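Local coordinates for protein immunoreactive 84kD antigen PG93 (Porphyromonas gingivalis, PDB 5M11) that serves as an essential bacterial-surface component of the type-IX secretion system and binds zinc and calcium ions, at residues Ser67-Glu72 / Leu115-Asn120; Asn120-Ala125 / Leu133-Ala138. All blocks are in the same frame, centred on the assembly; numbering follows the deposited sequence.

Overall arrangement
Both interactions belong to the N-terminal beta-propeller and lie about 8 Å apart, centre to centre. Interaction 1 packs the first strand of one four-stranded sheet against the first strand of the next, parallel and without backbone pairing; interaction 2 lies inside the second of these sheets, where neighbouring antiparallel strands are joined by backbone bonds. Asn120 is shared, and strands 112-118 and 121-126 lie next to each other, so Ile117 and Leu115 of interaction 1 rest on Ala122 and Leu124 of interaction 2. The first contact is partly buried and mostly apolar. The second is more deeply buried, yet its far end carries an arginine, two carboxylates and a zinc ion.

Interaction 1. Residues Ser67-Glu72 / Leu115-Asn120; sequences SIAYSE and LLIVGN
Ile117 reaches across to Ala69 and Ser71 where two blades of the beta-propeller pack face to face. Segments 67-71 and 115-118 belong to strands 65-71 and 112-118, the first strands of successive four-stranded sheets; the segments run parallel, 4° apart, with their axes 7.2 Å from each other at the closest. That spacing is one of side-chain packing, and each strand finds its backbone partners within its own blade, Ala69 with Val78 and Leu116 with Tyr123.

From CB to CD1, Ile117 makes a different contact at each atom. Its CB lies near the backbone oxygen of Tyr70. At CB the chain forks: CG2, anti to the backbone N, goes to the Ser71 end and lies against Ser71 CB at 3.8 Å, while CG1, beside the N (chi1 -65°), passes alongside the Ala69 methyl. From CG1 the chain runs on extended, and CD1 ends 3.6 Å from Ala69 CB and close to Ala69 C, so the tip of the isoleucine sits on the methyl and the adjoining peptide together. Val78 and Ala122, from the second strands of the two blades, also touch Ile117.

Leu115 takes the other flank of Ala69. Its branch carbon CG meets the methyl, Ala69 CB, at 3.8 Å, and CD2 reaches back toward the start of strand 67-71 to lie 3.8 Å from Ser67 OG. The small alanine is thus held between two branched side chains, every second residue of strand 115-118, that point the same way.

Where strand 115-118 gives way to the turn at Gly119, the chemistry becomes polar. Ser71 OG stands anti to its own nitrogen, which carries it over to the other blade, and Leu74 N is hydrogen-bonded to Ser71 OG. Across the contact Ser71 OG donates to Gly119 O at 3.0 Å, almost in line with the carbonyl, with a C=O...OG angle of 164°.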
loop_
_atom_site.group_PDB
_atom_site.type_symbol
_atom_site.label_atom_id
_atom_site.label_comp_id
_atom_site.label_asym_id
_atom_site.label_seq_id
_atom_site.Cartn_x
_atom_site.Cartn_y
_atom_site.Cartn_z
ATOM N N SER A 67 6.406 4.828 15.172
ATOM C CA SER A 67 6.774 4.492 16.562
ATOM C C SER A 67 5.540 4.467 17.479
ATOM O O SER A 67 4.520 5.089 17.172
ATOM C CB SER A 67 7.780 5.498 17.116
ATOM O OG SER A 67 8.116 5.185 18.452
ATOM N N ILE A 68 5.666 3.798 18.635
ATOM C CA ILE A 68 4.608 3.695 19.646
ATOM C C ILE A 68 5.180 3.682 21.069
ATOM O O ILE A 68 6.354 3.354 21.266
ATOM C CB ILE A 68 3.728 2.435 19.417
ATOM C CG1 ILE A 68 4.580 1.179 19.080
ATOM C CG2 ILE A 68 2.634 2.703 18.381
ATOM C CD1 ILE A 68 3.814 -0.196 19.195
ATOM N N ALA A 69 4.341 4.012 22.061
ATOM C CA ALA A 69 4.697 3.927 23.486
ATOM C C ALA A 69 3.428 3.917 24.351
ATOM O O ALA A 69 2.395 4.438 23.922
ATOM C CB ALA A 69 5.636 5.044 23.894
ATOM N N TYR A 70 3.492 3.288 25.545
ATOM C CA TYR A 70 2.350 3.120 26.440
ATOM C C TYR A 70 2.477 3.953 27.708
ATOM O O TYR A 70 3.543 4.030 28.309
ATOM C CB TYR A 70 2.203 1.625 26.793
ATOM C CG TYR A 70 1.110 1.263 27.780
ATOM C CD1 TYR A 70 -0.230 1.211 27.384
ATOM C CD2 TYR A 70 1.420 0.871 29.078
ATOM C CE1 TYR A 70 -1.238 0.857 28.284
ATOM C CE2 TYR A 70 0.424 0.523 29.988
ATOM C CZ TYR A 70 -0.908 0.523 29.590
ATOM O OH TYR A 70 -1.884 0.140 30.493
ATOM N N SER A 71 1.381 4.565 28.118
ATOM C CA SER A 71 1.319 5.298 29.362
ATOM C C SER A 71 0.654 4.394 30.403
ATOM O O SER A 71 -0.581 4.264 30.429
ATOM C CB SER A 71 0.569 6.614 29.203
ATOM O OG SER A 71 0.419 7.206 30.483
ATOM N N GLU A 72 1.499 3.733 31.234
ATOM C CA GLU A 72 1.116 2.830 32.330
ATOM C C GLU A 72 0.072 3.528 33.222
ATOM O O GLU A 72 -0.932 2.917 33.597
ATOM C CB GLU A 72 2.378 2.421 33.118
ATOM C CG GLU A 72 2.168 1.522 34.329
ATOM C CD GLU A 72 3.443 1.107 35.049
ATOM O OE1 GLU A 72 4.472 0.880 34.366
ATOM O OE2 GLU A 72 3.407 0.975 36.297
ATOM N N LEU A 115 10.521 8.651 21.710
ATOM C CA LEU A 115 9.151 8.790 22.195
ATOM C C LEU A 115 9.191 8.336 23.623
ATOM O O LEU A 115 9.120 7.145 23.901
ATOM C CB LEU A 115 8.165 7.981 21.333
ATOM C CG LEU A 115 6.660 7.916 21.665
ATOM C CD1 LEU A 115 6.116 9.227 22.192
ATOM C CD2 LEU A 115 5.871 7.479 20.442
ATOM N N LEU A 116 9.423 9.281 24.519
ATOM C CA LEU A 116 9.566 9.048 25.938
ATOM C C LEU A 116 8.271 9.364 26.689
ATOM O O LEU A 116 7.849 10.514 26.711
ATOM C CB LEU A 116 10.725 9.931 26.445
ATOM C CG LEU A 116 11.078 9.788 27.913
ATOM C CD1 LEU A 116 11.824 8.489 28.176
ATOM C CD2 LEU A 116 11.888 10.964 28.370
ATOM N N ILE A 117 7.655 8.365 27.332
ATOM C CA ILE A 117 6.438 8.604 28.141
ATOM C C ILE A 117 6.800 8.604 29.644
ATOM O O ILE A 117 7.221 7.572 30.186
ATOM C CB ILE A 117 5.292 7.604 27.840
ATOM C CG1 ILE A 117 4.787 7.777 26.392
ATOM C CG2 ILE A 117 4.180 7.742 28.889
ATOM C CD1 ILE A 117 3.580 7.019 26.018
ATOM N N VAL A 118 6.677 9.772 30.290
ATOM C CA VAL A 118 6.931 9.953 31.727
ATOM C C VAL A 118 5.619 10.379 32.354
ATOM O O VAL A 118 5.148 11.478 32.073
ATOM C CB VAL A 118 8.065 10.971 32.019
ATOM C CG1 VAL A 118 8.367 11.032 33.502
ATOM C CG2 VAL A 118 9.320 10.662 31.219
ATOM N N GLY A 119 5.009 9.494 33.124
ATOM C CA GLY A 119 3.723 9.759 33.765
ATOM C C GLY A 119 2.593 9.999 32.782
ATOM O O GLY A 119 2.182 9.086 32.057
ATOM N N ASN A 120 2.093 11.236 32.737
ATOM C CA ASN A 120 0.984 11.567 31.841
ATOM C C ASN A 120 1.447 12.573 30.752
ATOM O O ASN A 120 0.626 13.244 30.114
ATOM C CB ASN A 120 -0.261 12.045 32.634
ATOM C CG ASN A 120 -0.054 13.274 33.474
ATOM O OD1 ASN A 120 0.935 14.010 33.334
ATOM N ND2 ASN A 120 -0.996 13.532 34.371
#

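Interaction 2. Residues Asn120-Ala125 / Leu133-Ala138; sequences NRAYLA and LDVAEA. With ZN (zinc ion), chain I.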
loop_
_atom_site.group_PDB
_atom_site.type_symbol
_atom_site.label_atom_id
_atom_site.label_comp_id
_atom_site.label_asym_id
_atom_site.label_seq_id
_atom_site.Cartn_x
_atom_site.Cartn_y
_atom_site.Cartn_z
ATOM N N ASN A 120 2.093 11.236 32.737
ATOM C CA ASN A 120 0.984 11.567 31.841
ATOM C C ASN A 120 1.447 12.573 30.752
ATOM O O ASN A 120 0.626 13.244 30.114
ATOM C CB ASN A 120 -0.261 12.045 32.634
ATOM C CG ASN A 120 -0.054 13.274 33.474
ATOM O OD1 ASN A 120 0.935 14.010 33.334
ATOM N ND2 ASN A 120 -0.996 13.532 34.371
ATOM N N ARG A 121 2.765 12.611 30.503
ATOM C CA ARG A 121 3.335 13.426 29.435
ATOM C C ARG A 121 4.121 12.537 28.518
ATOM O O ARG A 121 4.725 11.576 28.981
ATOM C CB ARG A 121 4.255 14.572 29.962
ATOM C CG ARG A 121 3.563 15.784 30.587
ATOM C CD ARG A 121 2.629 16.560 29.669
ATOM N NE ARG A 121 2.041 17.735 30.330
ATOM C CZ ARG A 121 0.853 17.764 30.937
ATOM N NH1 ARG A 121 0.416 18.884 31.495
ATOM N NH2 ARG A 121 0.097 16.669 30.994
ATOM N N ALA A 122 4.155 12.868 27.228
ATOM C CA ALA A 122 5.013 12.190 26.268
ATOM C C ALA A 122 5.931 13.233 25.667
ATOM O O ALA A 122 5.476 14.345 25.384
ATOM C CB ALA A 122 4.209 11.488 25.205
ATOM N N TYR A 123 7.228 12.925 25.559
ATOM C CA TYR A 123 8.221 13.824 24.982
ATOM C C TYR A 123 8.657 13.240 23.699
ATOM O O TYR A 123 9.167 12.118 23.678
ATOM C CB TYR A 123 9.414 14.032 25.911
ATOM C CG TYR A 123 9.009 14.524 27.273
ATOM C CD1 TYR A 123 8.918 15.887 27.545
ATOM C CD2 TYR A 123 8.662 13.632 28.278
ATOM C CE1 TYR A 123 8.479 16.348 28.784
ATOM C CE2 TYR A 123 8.239 14.078 29.522
ATOM C CZ TYR A 123 8.168 15.438 29.777
ATOM O OH TYR A 123 7.775 15.855 31.014
ATOM N N LEU A 124 8.420 13.973 22.613
ATOM C CA LEU A 124 8.760 13.503 21.286
ATOM C C LEU A 124 9.931 14.316 20.785
ATOM O O LEU A 124 9.814 15.527 20.624
ATOM C CB LEU A 124 7.527 13.591 20.360
ATOM C CG LEU A 124 6.281 12.791 20.839
ATOM C CD1 LEU A 124 5.272 13.679 21.515
ATOM C CD2 LEU A 124 5.596 12.138 19.712
ATOM N N ALA A 125 11.085 13.667 20.624
ATOM C CA ALA A 125 12.284 14.303 20.095
ATOM C C ALA A 125 12.465 13.824 18.689
ATOM O O ALA A 125 12.571 12.616 18.482
ATOM C CB ALA A 125 13.501 13.943 20.944
ATOM N N LEU A 133 3.669 16.284 24.700
ATOM C CA LEU A 133 2.332 15.845 24.433
ATOM C C LEU A 133 1.620 15.572 25.735
ATOM O O LEU A 133 2.173 14.917 26.633
ATOM C CB LEU A 133 2.371 14.616 23.525
ATOM C CG LEU A 133 1.123 13.782 23.330
ATOM C CD1 LEU A 133 0.014 14.569 22.680
ATOM C CD2 LEU A 133 1.462 12.571 22.499
ATOM N N ASP A 134 0.399 16.137 25.849
ATOM C CA ASP A 134 -0.486 15.921 26.970
ATOM C C ASP A 134 -1.423 14.786 26.518
ATOM O O ASP A 134 -2.395 14.997 25.789
ATOM C CB ASP A 134 -1.202 17.216 27.386
ATOM C CG ASP A 134 -2.166 17.095 28.553
ATOM O OD1 ASP A 134 -2.482 15.951 28.956
ATOM O OD2 ASP A 134 -2.623 18.141 29.051
ATOM N N VAL A 135 -1.050 13.565 26.903
ATOM C CA VAL A 135 -1.726 12.333 26.558
ATOM C C VAL A 135 -3.193 12.352 27.036
ATOM O O VAL A 135 -4.061 12.089 26.218
ATOM C CB VAL A 135 -0.935 11.116 27.102
ATOM C CG1 VAL A 135 -1.605 9.803 26.691
ATOM C CG2 VAL A 135 0.533 11.154 26.643
ATOM N N ALA A 136 -3.485 12.693 28.311
ATOM C CA ALA A 136 -4.881 12.729 28.810
ATOM C C ALA A 136 -5.793 13.660 28.019
ATOM O O ALA A 136 -6.948 13.320 27.795
ATOM C CB ALA A 136 -4.912 13.156 30.267
ATOM N N GLU A 137 -5.273 14.832 27.597
ATOM C CA GLU A 137 -6.033 15.876 26.915
ATOM C C GLU A 137 -5.682 16.060 25.415
ATOM O O GLU A 137 -6.101 17.046 24.806
ATOM C CB GLU A 137 -5.824 17.205 27.651
ATOM C CG GLU A 137 -6.464 17.317 29.024
ATOM C CD GLU A 137 -6.314 18.719 29.565
ATOM O OE1 GLU A 137 -7.310 19.468 29.537
ATOM O OE2 GLU A 137 -5.178 19.112 29.905
ATOM N N ALA A 138 -4.958 15.118 24.814
ATOM C CA ALA A 138 -4.614 15.122 23.393
ATOM C C ALA A 138 -4.233 16.522 22.855
ATOM O O ALA A 138 -4.830 17.003 21.894
ATOM C CB ALA A 138 -5.776 14.559 22.599
HETATM ZN ZN ZN I . -3.736 17.960 30.845
#
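Ala122 and Leu133 face each other as an antiparallel hydrogen-bonded pair. Ala122 N donates a hydrogen bond to Leu133 O at 2.9 Å, and Leu133 N donates one to Ala122 O at 2.7 Å, nearly straight at 174°; both donors lie in the plane of the carbonyl they address. On the face of the sheet that carries the Ala122 and Leu133 side chains, the Ala122 methyl touches Leu133 CB and, on another flank, Val135 CG2. Leu124 crosses Leu133 at an angle, with its CD1 3.7 Å from Leu133 CB.

These residues come from the hairpin of strands 121-126 and 129-134, the middle two strands of a propeller blade. On its other face Arg121 meets Asp134. The guanidinium, brought round by a bend at chi2 (-61°), stacks on the carboxylate with the planes 28° apart. NH2 is 3.4 Å from Asp134 OD1 in a salt bridge of charges alone, since the oxygen lies well off the guanidinium plane.

Asp134 OD2 binds the zinc ion at 2.1 Å, and Glu137 OE2 binds it at the same distance; one further ligand atom comes from outside the two segments. The type I turn from Val135 to Ala138 swings Glu137 back beside Asp134, where Glu137 N makes a weak hydrogen bond to Asp134 OD1. The metal probably offsets the repulsion between the two carboxylates, and Arg139 adds a weak hydrogen bond to Glu137 OE2.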